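Local coordinates for protein formimidoylglutamase (Bacillus subtilis, PDB 3M1R) that catalyses the manganese-dependent hydrolysis of N-formimidoyl-L-glutamate to L-glutamate and formamide, a step of histidine degradation, at residues D[39-44]-D[119-124]; D[45-50]-D[93-98]; D[142-147]-D[237-242]. All coordinates share one frame; numbering follows the deposited sequence.

Interaction 1 (D[39-44]-D[119-124]); sequences GPALIG and PDWVPL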
ATOM      1  N   GLY D  39      34.033 -22.111 -10.205  1.00 57.39           N
ATOM      2  CA  GLY D  39      32.898 -21.637 -10.968  1.00 51.98           C
ATOM      3  C   GLY D  39      32.102 -20.527 -10.310  1.00 45.41           C
ATOM      4  O   GLY D  39      32.618 -19.755  -9.509  1.00 49.13           O
ATOM      5  N   PRO D  40      30.822 -20.447 -10.648  1.00 44.76           N
ATOM      6  CA  PRO D  40      29.924 -19.401 -10.138  1.00 41.93           C
ATOM      7  C   PRO D  40      29.782 -19.459  -8.625  1.00 44.86           C
ATOM      8  O   PRO D  40      29.727 -20.546  -8.039  1.00 47.98           O
ATOM      9  CB  PRO D  40      28.583 -19.740 -10.785  1.00 45.04           C
ATOM     10  CG  PRO D  40      28.921 -20.616 -11.955  1.00 48.53           C
ATOM     11  CD  PRO D  40      30.148 -21.367 -11.574  1.00 49.15           C
ATOM     12  N   ALA D  41      29.746 -18.287  -8.001  1.00 39.35           N
ATOM     13  CA  ALA D  41      29.447 -18.173  -6.579  1.00 38.99           C
ATOM     14  C   ALA D  41      28.874 -16.781  -6.326  1.00 38.50           C
ATOM     15  O   ALA D  41      29.365 -15.795  -6.892  1.00 41.73           O
ATOM     16  CB  ALA D  41      30.689 -18.402  -5.751  1.00 35.47           C
ATOM     17  N   LEU D  42      27.831 -16.713  -5.500  1.00 36.69           N
ATOM     18  CA  LEU D  42      27.132 -15.448  -5.205  1.00 38.42           C
ATOM     19  C   LEU D  42      27.866 -14.555  -4.214  1.00 38.59           C
ATOM     20  O   LEU D  42      28.452 -15.041  -3.237  1.00 39.92           O
ATOM     21  CB  LEU D  42      25.741 -15.726  -4.637  1.00 38.86           C
ATOM     22  CG  LEU D  42      24.798 -16.593  -5.468  1.00 45.59           C
ATOM     23  CD1 LEU D  42      23.774 -17.251  -4.558  1.00 46.97           C
ATOM     24  CD2 LEU D  42      24.110 -15.761  -6.537  1.00 46.98           C
ATOM     25  N   ILE D  43      27.812 -13.247  -4.461  1.00 37.66           N
ATOM     26  CA  ILE D  43      28.305 -12.258  -3.504  1.00 39.68           C
ATOM     27  C   ILE D  43      27.415 -11.004  -3.514  1.00 41.91           C
ATOM     28  O   ILE D  43      27.053 -10.497  -4.575  1.00 40.14           O
ATOM     29  CB  ILE D  43      29.794 -11.895  -3.765  1.00 37.61           C
ATOM     30  CG1 ILE D  43      30.376 -11.098  -2.596  1.00 38.52           C
ATOM     31  CG2 ILE D  43      29.959 -11.123  -5.059  1.00 34.56           C
ATOM     32  CD1 ILE D  43      31.845 -10.847  -2.751  1.00 44.14           C
ATOM     33  N   GLY D  44      27.039 -10.532  -2.327  1.00 41.61           N
ATOM     34  CA  GLY D  44      26.191  -9.352  -2.191  1.00 39.89           C
ATOM     35  C   GLY D  44      26.987  -8.075  -1.966  1.00 42.93           C
ATOM     36  O   GLY D  44      28.046  -8.089  -1.315  1.00 43.37           O
ATOM     37  N   PRO D 119      41.126 -18.250  -8.470  1.00 44.71           N
ATOM     38  CA  PRO D 119      41.163 -17.834  -9.876  1.00 47.86           C
ATOM     39  C   PRO D 119      40.078 -18.486 -10.711  1.00 54.36           C
ATOM     40  O   PRO D 119      39.862 -18.067 -11.850  1.00 59.00           O
ATOM     41  CB  PRO D 119      42.536 -18.323 -10.350  1.00 53.93           C
ATOM     42  CG  PRO D 119      42.850 -19.466  -9.450  1.00 55.22           C
ATOM     43  CD  PRO D 119      42.277 -19.095  -8.113  1.00 51.42           C
ATOM     44  N   ASP D 120      39.414 -19.500 -10.166  1.00 50.30           N
ATOM     45  CA  ASP D 120      38.335 -20.140 -10.892  1.00 54.03           C
ATOM     46  C   ASP D 120      36.961 -19.605 -10.489  1.00 53.63           C
ATOM     47  O   ASP D 120      35.942 -20.125 -10.935  1.00 55.12           O
ATOM     48  CB  ASP D 120      38.392 -21.651 -10.706  1.00 58.87           C
ATOM     49  CG  ASP D 120      39.647 -22.259 -11.312  1.00 67.54           C
ATOM     50  OD1 ASP D 120      40.332 -23.037 -10.609  1.00 70.33           O
ATOM     51  OD2 ASP D 120      39.958 -21.945 -12.482  1.00 69.76           O
ATOM     52  N   TRP D 121      36.934 -18.577  -9.645  1.00 54.03           N
ATOM     53  CA  TRP D 121      35.663 -17.938  -9.266  1.00 48.46           C
ATOM     54  C   TRP D 121      35.098 -17.058 -10.381  1.00 46.41           C
ATOM     55  O   TRP D 121      35.799 -16.231 -10.968  1.00 52.80           O
ATOM     56  CB  TRP D 121      35.810 -17.132  -7.974  1.00 44.67           C
ATOM     57  CG  TRP D 121      34.558 -16.389  -7.575  1.00 47.47           C
ATOM     58  CD1 TRP D 121      33.275 -16.863  -7.602  1.00 47.32           C
ATOM     59  CD2 TRP D 121      34.478 -15.058  -7.077  1.00 47.33           C
ATOM     60  NE1 TRP D 121      32.408 -15.912  -7.157  1.00 48.67           N
ATOM     61  CE2 TRP D 121      33.122 -14.785  -6.824  1.00 49.82           C
ATOM     62  CE3 TRP D 121      35.428 -14.061  -6.812  1.00 54.47           C
ATOM     63  CZ2 TRP D 121      32.685 -13.569  -6.335  1.00 47.30           C
ATOM     64  CZ3 TRP D 121      34.996 -12.848  -6.321  1.00 52.37           C
ATOM     65  CH2 TRP D 121      33.637 -12.610  -6.090  1.00 51.49           C
ATOM     66  N   VAL D 122      33.827 -17.270 -10.685  1.00 46.15           N
ATOM     67  CA  VAL D 122      33.096 -16.408 -11.599  1.00 45.22           C
ATOM     68  C   VAL D 122      32.006 -15.728 -10.793  1.00 44.00           C
ATOM     69  O   VAL D 122      31.015 -16.353 -10.445  1.00 47.68           O
ATOM     70  CB  VAL D 122      32.447 -17.213 -12.727  1.00 47.29           C
ATOM     71  CG1 VAL D 122      31.648 -16.289 -13.646  1.00 43.09           C
ATOM     72  CG2 VAL D 122      33.510 -17.982 -13.498  1.00 40.95           C
ATOM     73  N   PRO D 123      32.202 -14.445 -10.467  1.00 43.61           N
ATOM     74  CA  PRO D 123      31.272 -13.717  -9.599  1.00 38.01           C
ATOM     75  C   PRO D 123      29.838 -13.585 -10.133  1.00 42.29           C
ATOM     76  O   PRO D 123      29.628 -13.257 -11.294  1.00 46.74           O
ATOM     77  CB  PRO D 123      31.921 -12.336  -9.476  1.00 38.31           C
ATOM     78  CG  PRO D 123      33.386 -12.599  -9.660  1.00 40.30           C
ATOM     79  CD  PRO D 123      33.450 -13.693 -10.700  1.00 39.66           C
ATOM     80  N   LEU D 124      28.870 -13.866  -9.263  1.00 36.26           N
ATOM     81  CA  LEU D 124      27.483 -13.497  -9.481  1.00 38.61           C
ATOM     82  C   LEU D 124      27.224 -12.412  -8.460  1.00 43.67           C
ATOM     83  O   LEU D 124      26.942 -12.699  -7.301  1.00 46.18           O
ATOM     84  CB  LEU D 124      26.535 -14.683  -9.262  1.00 40.06           C
ATOM     85  CG  LEU D 124      26.341 -15.633 -10.460  1.00 45.13           C
ATOM     86  CD1 LEU D 124      27.670 -16.030 -11.056  1.00 42.61           C
ATOM     87  CD2 LEU D 124      25.546 -16.866 -10.080  1.00 48.17           C
TER

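Interaction 2 (D[45-50]-D[93-98]); sequences VPLSKS and IDIHVT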
ATOM      1  N   VAL D  45      26.493  -6.976  -2.527  1.00 42.52           N
ATOM      2  CA  VAL D  45      27.110  -5.652  -2.363  1.00 37.42           C
ATOM      3  C   VAL D  45      25.997  -4.639  -2.079  1.00 39.59           C
ATOM      4  O   VAL D  45      25.526  -3.960  -2.988  1.00 41.43           O
ATOM      5  CB  VAL D  45      27.858  -5.209  -3.631  1.00 38.85           C
ATOM      6  CG1 VAL D  45      28.560  -3.845  -3.416  1.00 41.92           C
ATOM      7  CG2 VAL D  45      28.852  -6.271  -4.079  1.00 33.62           C
ATOM      8  N   PRO D  46      25.557  -4.561  -0.817  1.00 34.51           N
ATOM      9  CA  PRO D  46      24.394  -3.768  -0.415  1.00 35.91           C
ATOM     10  C   PRO D  46      24.695  -2.271  -0.266  1.00 38.22           C
ATOM     11  O   PRO D  46      24.462  -1.724   0.810  1.00 40.48           O
ATOM     12  CB  PRO D  46      24.029  -4.351   0.959  1.00 37.27           C
ATOM     13  CG  PRO D  46      25.171  -5.276   1.344  1.00 40.32           C
ATOM     14  CD  PRO D  46      26.245  -5.152   0.338  1.00 41.73           C
ATOM     15  N   LEU D  47      25.203  -1.632  -1.315  1.00 39.68           N
ATOM     16  CA  LEU D  47      25.469  -0.195  -1.294  1.00 46.16           C
ATOM     17  C   LEU D  47      24.380   0.551  -2.054  1.00 46.25           C
ATOM     18  O   LEU D  47      24.092   0.237  -3.210  1.00 40.87           O
ATOM     19  CB  LEU D  47      26.838   0.108  -1.913  1.00 45.81           C
ATOM     20  CG  LEU D  47      27.314   1.562  -2.029  1.00 43.55           C
ATOM     21  CD1 LEU D  47      27.741   2.115  -0.687  1.00 47.50           C
ATOM     22  CD2 LEU D  47      28.468   1.663  -2.987  1.00 38.02           C
ATOM     23  N   SER D  48      23.776   1.543  -1.412  1.00 47.25           N
ATOM     24  CA  SER D  48      22.776   2.343  -2.094  1.00 47.05           C
ATOM     25  C   SER D  48      22.796   3.806  -1.676  1.00 44.87           C
ATOM     26  O   SER D  48      21.983   4.596  -2.155  1.00 41.52           O
ATOM     27  CB  SER D  48      21.372   1.747  -1.895  1.00 55.23           C
ATOM     28  OG  SER D  48      21.043   1.641  -0.519  1.00 61.61           O
ATOM     29  N   LYS D  49      23.711   4.176  -0.790  1.00 47.64           N
ATOM     30  CA  LYS D  49      23.756   5.564  -0.325  1.00 57.11           C
ATOM     31  C   LYS D  49      24.456   6.488  -1.318  1.00 62.54           C
ATOM     32  O   LYS D  49      24.387   7.711  -1.192  1.00 63.52           O
ATOM     33  CB  LYS D  49      24.363   5.667   1.079  1.00 56.93           C
ATOM     34  CG  LYS D  49      23.313   5.546   2.177  1.00 60.98           C
ATOM     35  CD  LYS D  49      23.928   5.335   3.550  1.00 64.63           C
ATOM     36  CE  LYS D  49      22.852   5.018   4.574  1.00 64.08           C
ATOM     37  NZ  LYS D  49      23.407   4.583   5.888  1.00 67.11           N
ATOM     38  N   SER D  50      25.108   5.895  -2.313  1.00 62.10           N
ATOM     39  CA  SER D  50      25.763   6.656  -3.380  1.00 67.51           C
ATOM     40  C   SER D  50      24.749   7.149  -4.407  1.00 63.37           C
ATOM     41  O   SER D  50      25.027   8.063  -5.190  1.00 63.08           O
ATOM     42  CB  SER D  50      26.830   5.803  -4.066  1.00 68.87           C
ATOM     43  OG  SER D  50      26.383   4.467  -4.181  1.00 71.34           O
ATOM     44  N   ILE D  93      29.712  -7.974   0.966  1.00 43.90           N
ATOM     45  CA  ILE D  93      30.819  -7.077   1.182  1.00 48.64           C
ATOM     46  C   ILE D  93      30.388  -6.038   2.170  1.00 51.37           C
ATOM     47  O   ILE D  93      29.335  -5.419   2.016  1.00 55.62           O
ATOM     48  CB  ILE D  93      31.262  -6.414  -0.103  1.00 53.51           C
ATOM     49  CG1 ILE D  93      31.758  -7.486  -1.068  1.00 52.09           C
ATOM     50  CG2 ILE D  93      32.367  -5.408   0.186  1.00 53.96           C
ATOM     51  CD1 ILE D  93      31.918  -7.009  -2.475  1.00 57.06           C
ATOM     52  N   ASP D  94      31.195  -5.856   3.207  1.00 51.11           N
ATOM     53  CA  ASP D  94      30.873  -4.884   4.242  1.00 51.93           C
ATOM     54  C   ASP D  94      30.758  -3.464   3.682  1.00 55.56           C
ATOM     55  O   ASP D  94      31.622  -3.000   2.938  1.00 63.41           O
ATOM     56  CB  ASP D  94      31.910  -4.924   5.356  1.00 57.52           C
ATOM     57  CG  ASP D  94      31.649  -3.890   6.411  1.00 64.59           C
ATOM     58  OD1 ASP D  94      30.742  -4.109   7.237  1.00 67.55           O
ATOM     59  OD2 ASP D  94      32.333  -2.848   6.401  1.00 71.00           O
ATOM     60  N   ILE D  95      29.688  -2.770   4.046  1.00 50.81           N
ATOM     61  CA  ILE D  95      29.474  -1.420   3.554  1.00 48.20           C
ATOM     62  C   ILE D  95      29.505  -0.432   4.714  1.00 53.47           C
ATOM     63  O   ILE D  95      28.842  -0.632   5.733  1.00 52.06           O
ATOM     64  CB  ILE D  95      28.123  -1.290   2.812  1.00 46.53           C
ATOM     65  CG1 ILE D  95      28.048  -2.268   1.641  1.00 44.47           C
ATOM     66  CG2 ILE D  95      27.896   0.162   2.342  1.00 47.54           C
ATOM     67  CD1 ILE D  95      29.164  -2.117   0.636  1.00 46.12           C
ATOM     68  N   HIS D  96      30.277   0.636   4.564  1.00 57.54           N
ATOM     69  CA  HIS D  96      30.325   1.652   5.604  1.00 66.17           C
ATOM     70  C   HIS D  96      29.006   2.415   5.706  1.00 68.49           C
ATOM     71  O   HIS D  96      28.505   2.943   4.709  1.00 68.33           O
ATOM     72  CB  HIS D  96      31.448   2.639   5.343  1.00 69.40           C
ATOM     73  CG  HIS D  96      31.807   3.449   6.542  1.00 78.73           C
ATOM     74  ND1 HIS D  96      33.103   3.588   6.986  1.00 84.84           N
ATOM     75  CD2 HIS D  96      31.032   4.132   7.417  1.00 81.50           C
ATOM     76  CE1 HIS D  96      33.114   4.341   8.071  1.00 89.09           C
ATOM     77  NE2 HIS D  96      31.871   4.683   8.354  1.00 86.83           N
ATOM     78  N   VAL D  97      28.446   2.476   6.910  1.00 69.28           N
ATOM     79  CA  VAL D  97      27.212   3.225   7.128  1.00 71.28           C
ATOM     80  C   VAL D  97      27.337   4.648   6.573  1.00 69.82           C
ATOM     81  O   VAL D  97      26.421   5.151   5.923  1.00 61.50           O
ATOM     82  CB  VAL D  97      26.843   3.314   8.628  1.00 69.34           C
ATOM     83  CG1 VAL D  97      25.505   4.045   8.800  1.00 64.82           C
ATOM     84  CG2 VAL D  97      26.799   1.926   9.262  1.00 65.70           C
ATOM     85  N   THR D  98      28.504   5.253   6.802  1.00 72.28           N
ATOM     86  CA  THR D  98      28.754   6.674   6.571  1.00 76.22           C
ATOM     87  C   THR D  98      29.476   7.029   5.261  1.00 80.22           C
ATOM     88  O   THR D  98      28.920   7.730   4.409  1.00 83.81           O
ATOM     89  CB  THR D  98      29.575   7.255   7.752  1.00 78.89           C
ATOM     90  OG1 THR D  98      28.712   7.460   8.879  1.00 76.59           O
ATOM     91  CG2 THR D  98      30.261   8.571   7.363  1.00 79.53           C
TER

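Interaction 3 (D[142-147]-D[237-242]); sequences QTKGTT and TDFIFI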
ATOM      1  N   GLN D 142      41.914  -5.670 -13.186  1.00 62.87           N
ATOM      2  CA  GLN D 142      43.271  -5.694 -12.656  1.00 66.50           C
ATOM      3  C   GLN D 142      43.656  -7.027 -12.030  1.00 69.81           C
ATOM      4  O   GLN D 142      44.702  -7.139 -11.398  1.00 72.03           O
ATOM      5  CB  GLN D 142      43.474  -4.566 -11.660  1.00 67.39           C
ATOM      6  CG  GLN D 142      43.317  -3.187 -12.257  1.00 70.93           C
ATOM      7  CD  GLN D 142      43.458  -2.125 -11.202  1.00 79.03           C
ATOM      8  OE1 GLN D 142      43.522  -2.433 -10.009  1.00 81.75           O
ATOM      9  NE2 GLN D 142      43.511  -0.867 -11.624  1.00 80.41           N
ATOM     10  N   THR D 143      42.810  -8.035 -12.197  1.00 68.79           N
ATOM     11  CA  THR D 143      43.140  -9.366 -11.709  1.00 70.92           C
ATOM     12  C   THR D 143      43.093 -10.360 -12.859  1.00 70.61           C
ATOM     13  O   THR D 143      43.775 -11.375 -12.839  1.00 71.61           O
ATOM     14  CB  THR D 143      42.171  -9.817 -10.598  1.00 69.28           C
ATOM     15  OG1 THR D 143      42.112  -8.812  -9.582  1.00 68.07           O
ATOM     16  CG2 THR D 143      42.654 -11.097  -9.970  1.00 72.36           C
ATOM     17  N   LYS D 144      42.290 -10.052 -13.870  1.00 66.20           N
ATOM     18  CA  LYS D 144      42.058 -10.984 -14.964  1.00 60.46           C
ATOM     19  C   LYS D 144      42.794 -10.580 -16.232  1.00 64.56           C
ATOM     20  O   LYS D 144      43.491 -11.395 -16.842  1.00 66.56           O
ATOM     21  CB  LYS D 144      40.563 -11.112 -15.228  1.00 56.81           C
ATOM     22  CG  LYS D 144      39.804 -11.786 -14.091  1.00 54.28           C
ATOM     23  CD  LYS D 144      40.341 -13.198 -13.848  1.00 63.24           C
ATOM     24  CE  LYS D 144      39.622 -13.881 -12.700  1.00 67.35           C
ATOM     25  NZ  LYS D 144      40.220 -15.203 -12.376  1.00 67.95           N
ATOM     26  N   GLY D 145      42.647  -9.320 -16.623  1.00 57.84           N
ATOM     27  CA  GLY D 145      43.287  -8.816 -17.824  1.00 52.05           C
ATOM     28  C   GLY D 145      42.357  -7.906 -18.602  1.00 57.50           C
ATOM     29  O   GLY D 145      41.333  -7.452 -18.076  1.00 57.92           O
ATOM     30  N   THR D 146      42.706  -7.639 -19.856  1.00 59.17           N
ATOM     31  CA  THR D 146      41.889  -6.789 -20.714  1.00 61.88           C
ATOM     32  C   THR D 146      40.443  -7.283 -20.801  1.00 61.26           C
ATOM     33  O   THR D 146      40.165  -8.360 -21.329  1.00 63.58           O
ATOM     34  CB  THR D 146      42.480  -6.683 -22.121  1.00 63.54           C
ATOM     35  OG1 THR D 146      43.792  -6.115 -22.036  1.00 62.58           O
ATOM     36  CG2 THR D 146      41.610  -5.788 -22.983  1.00 63.85           C
ATOM     37  N   THR D 147      39.526  -6.477 -20.290  1.00 57.93           N
ATOM     38  CA  THR D 147      38.146  -6.912 -20.124  1.00 55.97           C
ATOM     39  C   THR D 147      37.179  -6.106 -20.988  1.00 53.69           C
ATOM     40  O   THR D 147      37.286  -4.883 -21.097  1.00 51.64           O
ATOM     41  CB  THR D 147      37.742  -6.821 -18.634  1.00 61.01           C
ATOM     42  OG1 THR D 147      38.667  -7.588 -17.853  1.00 65.56           O
ATOM     43  CG2 THR D 147      36.322  -7.346 -18.397  1.00 54.00           C
ATOM     44  N   THR D 237      39.876  -8.437 -26.748  1.00 71.18           N
ATOM     45  CA  THR D 237      39.848  -8.598 -25.293  1.00 63.11           C
ATOM     46  C   THR D 237      40.005 -10.050 -24.840  1.00 63.95           C
ATOM     47  O   THR D 237      39.803 -10.997 -25.614  1.00 64.35           O
ATOM     48  CB  THR D 237      38.560  -8.013 -24.686  1.00 58.66           C
ATOM     49  OG1 THR D 237      37.422  -8.667 -25.259  1.00 57.15           O
ATOM     50  CG2 THR D 237      38.460  -6.530 -24.976  1.00 59.27           C
ATOM     51  N   ASP D 238      40.371 -10.215 -23.574  1.00 60.37           N
ATOM     52  CA  ASP D 238      40.602 -11.534 -23.007  1.00 60.43           C
ATOM     53  C   ASP D 238      39.410 -12.063 -22.231  1.00 59.41           C
ATOM     54  O   ASP D 238      39.220 -13.273 -22.147  1.00 62.63           O
ATOM     55  CB  ASP D 238      41.834 -11.513 -22.105  1.00 64.64           C
ATOM     56  CG  ASP D 238      43.126 -11.483 -22.891  1.00 70.93           C
ATOM     57  OD1 ASP D 238      43.199 -12.156 -23.941  1.00 72.35           O
ATOM     58  OD2 ASP D 238      44.067 -10.791 -22.456  1.00 77.95           O
ATOM     59  N   PHE D 239      38.619 -11.159 -21.653  1.00 54.19           N
ATOM     60  CA  PHE D 239      37.457 -11.552 -20.853  1.00 55.10           C
ATOM     61  C   PHE D 239      36.272 -10.632 -21.096  1.00 55.90           C
ATOM     62  O   PHE D 239      36.434  -9.497 -21.547  1.00 54.39           O
ATOM     63  CB  PHE D 239      37.786 -11.511 -19.361  1.00 53.20           C
ATOM     64  CG  PHE D 239      39.000 -12.303 -18.984  1.00 58.27           C
ATOM     65  CD1 PHE D 239      40.263 -11.736 -19.059  1.00 59.65           C
ATOM     66  CD2 PHE D 239      38.878 -13.607 -18.534  1.00 61.99           C
ATOM     67  CE1 PHE D 239      41.380 -12.457 -18.708  1.00 64.19           C
ATOM     68  CE2 PHE D 239      39.997 -14.337 -18.177  1.00 65.74           C
ATOM     69  CZ  PHE D 239      41.248 -13.759 -18.265  1.00 64.96           C
ATOM     70  N   ILE D 240      35.081 -11.123 -20.777  1.00 52.52           N
ATOM     71  CA  ILE D 240      33.884 -10.302 -20.841  1.00 51.30           C
ATOM     72  C   ILE D 240      33.234 -10.245 -19.464  1.00 52.22           C
ATOM     73  O   ILE D 240      33.237 -11.239 -18.737  1.00 49.52           O
ATOM     74  CB  ILE D 240      32.883 -10.832 -21.877  1.00 58.03           C
ATOM     75  CG1 ILE D 240      32.414 -12.229 -21.491  1.00 67.19           C
ATOM     76  CG2 ILE D 240      33.512 -10.859 -23.265  1.00 62.50           C
ATOM     77  CD1 ILE D 240      31.851 -13.009 -22.653  1.00 71.02           C
ATOM     78  N   PHE D 241      32.722  -9.067 -19.096  1.00 46.66           N
ATOM     79  CA  PHE D 241      31.983  -8.889 -17.856  1.00 44.11           C
ATOM     80  C   PHE D 241      30.602  -8.373 -18.208  1.00 41.22           C
ATOM     81  O   PHE D 241      30.457  -7.458 -19.010  1.00 42.05           O
ATOM     82  CB  PHE D 241      32.709  -7.913 -16.925  1.00 48.81           C
ATOM     83  CG  PHE D 241      32.001  -7.674 -15.606  1.00 44.18           C
ATOM     84  CD1 PHE D 241      32.176  -8.544 -14.539  1.00 47.37           C
ATOM     85  CD2 PHE D 241      31.185  -6.572 -15.431  1.00 43.36           C
ATOM     86  CE1 PHE D 241      31.542  -8.324 -13.326  1.00 47.51           C
ATOM     87  CE2 PHE D 241      30.548  -6.340 -14.215  1.00 45.16           C
ATOM     88  CZ  PHE D 241      30.730  -7.213 -13.161  1.00 45.63           C
ATOM     89  N   ILE D 242      29.587  -8.991 -17.628  1.00 45.21           N
ATOM     90  CA  ILE D 242      28.215  -8.645 -17.929  1.00 39.22           C
ATOM     91  C   ILE D 242      27.658  -7.792 -16.800  1.00 44.97           C
ATOM     92  O   ILE D 242      27.561  -8.254 -15.665  1.00 40.02           O
ATOM     93  CB  ILE D 242      27.337  -9.901 -18.057  1.00 34.22           C
ATOM     94  CG1 ILE D 242      27.848 -10.831 -19.157  1.00 34.47           C
ATOM     95  CG2 ILE D 242      25.887  -9.516 -18.327  1.00 34.49           C
ATOM     96  CD1 ILE D 242      27.043 -12.113 -19.216  1.00 34.58           C
TER

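Interaction 1 (D[39-44]-D[119-124])
W121 lies edge-on against the strand 39-44: its indole N-H, with NE1 3.1 Å from A41 O, makes a nearly straight bond (168° at the hydrogen), and the oxygen sits in the ring plane. L124 N donates to the same A41 O from the opposite face of its carbonyl plane, so this main-chain oxygen is gripped by one ladder bond and one side-chain bond. With W121 CG anti to the backbone N (chi1 177°), the indole reaches toward the neighbouring strand edge first. A41 CB lies 3.3 Å from W121 NE1, oblique to the indole and out of its plane; at the ring edge, I43 CG2 touches W121 CZ2 at 3.9 Å, the isoleucine crossing the indole at about a right angle. P123 CG covers one face of the ring, and M111, L114 and L115 of helix 100-117 pack on W121 as well. Across the sheet, P40, L42, V122 and L124 form the other face. L124 fits between two residues of the partner strand, CD1 reaching P40 CB (3.8 Å) and CB reaching L42 CD2; L313 and M316 of helix 300-318 cover this side. The backbones are joined by V122 N to G39 O, I43 N to L124 O at 3.0 Å, and a weak bond from A41 N to V122 O, while G39 N reaches D120 O just ahead of the ladder. Neighbouring parallel strands, 38° apart in direction, with a helix on each face are characteristic of the three-layer alpha/beta/alpha fold of the arginase family.

Interaction 2 (D[45-50]-D[93-98])
V45 and I93 start two irregular loops that leave adjacent strands in much the same direction, 19° apart, their CA atoms separating from 5.3 Å at V45-I93 to 8.5 Å at K49-V97. An inverse gamma turn centred on P46 kinks the first loop. Where the chains are close, the contact is apolar. V45 and I93 run alongside each other, V45 CG2 against I93 CD1 at 3.5 Å. I95 reaches the first loop with two branches: CG1, turned away from its carbonyl carbon (chi1 -58°), meets P46 CD at 3.6 Å, while I95 CG2 takes the L47 CD1 methyl at 3.6 Å, the leucine crossing it at about a right angle. I132 also touches V45 and L47. Where the loops are widest apart, K49 spans from one to the other. Its chain, extended beyond CG, runs beside V97, and K49 NZ bonds V97 O at 3.1 Å, the ammonium tilted 18° from the carbonyl plane; V97 CG1 lies close to the same nitrogen. NZ also donates to S51 O of a second subunit, so the amine joins both loops and the neighbouring chain. Chemically, then, hydrophobic side chains hold the loops together near the sheet, and at their outer ends a lysine ammonium, bonded to main-chain oxygens of V97 and of S51 of the second subunit, probably has part of its charge met there and ties the loops into a subunit interface.

Interaction 3 (D[142-147]-D[237-242])
T146 O accepts two backbone N-H groups in succession, D238 N at 2.9 Å and F239 N at 3.2 Å, and neither donor is far from the plane of the T146 carbonyl. This forked grip fixes the loop 142-147 to the start of strand 239-245, just where T147 and F239 pair as parallel neighbours and T147 CA makes a CA-H...O contact to F239 O. F239 is the residue most covered by the opposing segment, and its ring lies against K144. With CG anti to the carbonyl carbon (chi1 -53°), it swings under the loop, and K144 CB stands over one face, 3.9 Å from the centroid of the F239 ring and 15° off the normal, a CH-pi contact offset toward the rim. The rest of the K144 side chain bends away at chi2. G145 passes close to the same ring: a side chain there would press on F239 CE1 and on the preceding carbonyl, so both backbone and neighbour favour glycine. An alanine in place of F239 would take the ring from beneath K144 CB and is likely to open a gap beside K144 and G145. T147 OG1 donates to G145 O at 2.7 Å, which ties T147 back to G145 within the loop, while T147 CG2 lies against F241 CB at 3.9 Å. At the outer end, T146 CG2 meets T237 CG2 at 3.8 Å. T237 OG1 bonds V233 O of helix 222-234. The contact thus joins the loop after helix 133-141 to the beginning of strand 239-245, where it pairs with strand 147-152: I137 and I140 of that helix cover F241, I140 also touches T147, and A284 of strand 283-289 packs against F239.

How the interactions relate
All three contacts belong to one parallel sheet and its connecting loops. Interaction 2 continues from interaction 1 where segment 39-44 runs into 45-50, and I93 lies beside G44: G44 O is 2.8 Å from I93 N, a probable hydrogen bond, and I43 CD1 packs on I93 CG1. Interaction 3 lies elsewhere in the sheet, its centre 14 Å from that of interaction 1, and a weak bond from K144 NZ to P119 O, 2.9 Å long, connects the two. Interactions 2 and 3 do not touch, their nearest atoms being about 9 Å apart. Both approach the metal site without entering it: the side chains of L47 and F241 each lie about 9 Å from that of N130, and about 13 and 12 Å from a bound calcium ion.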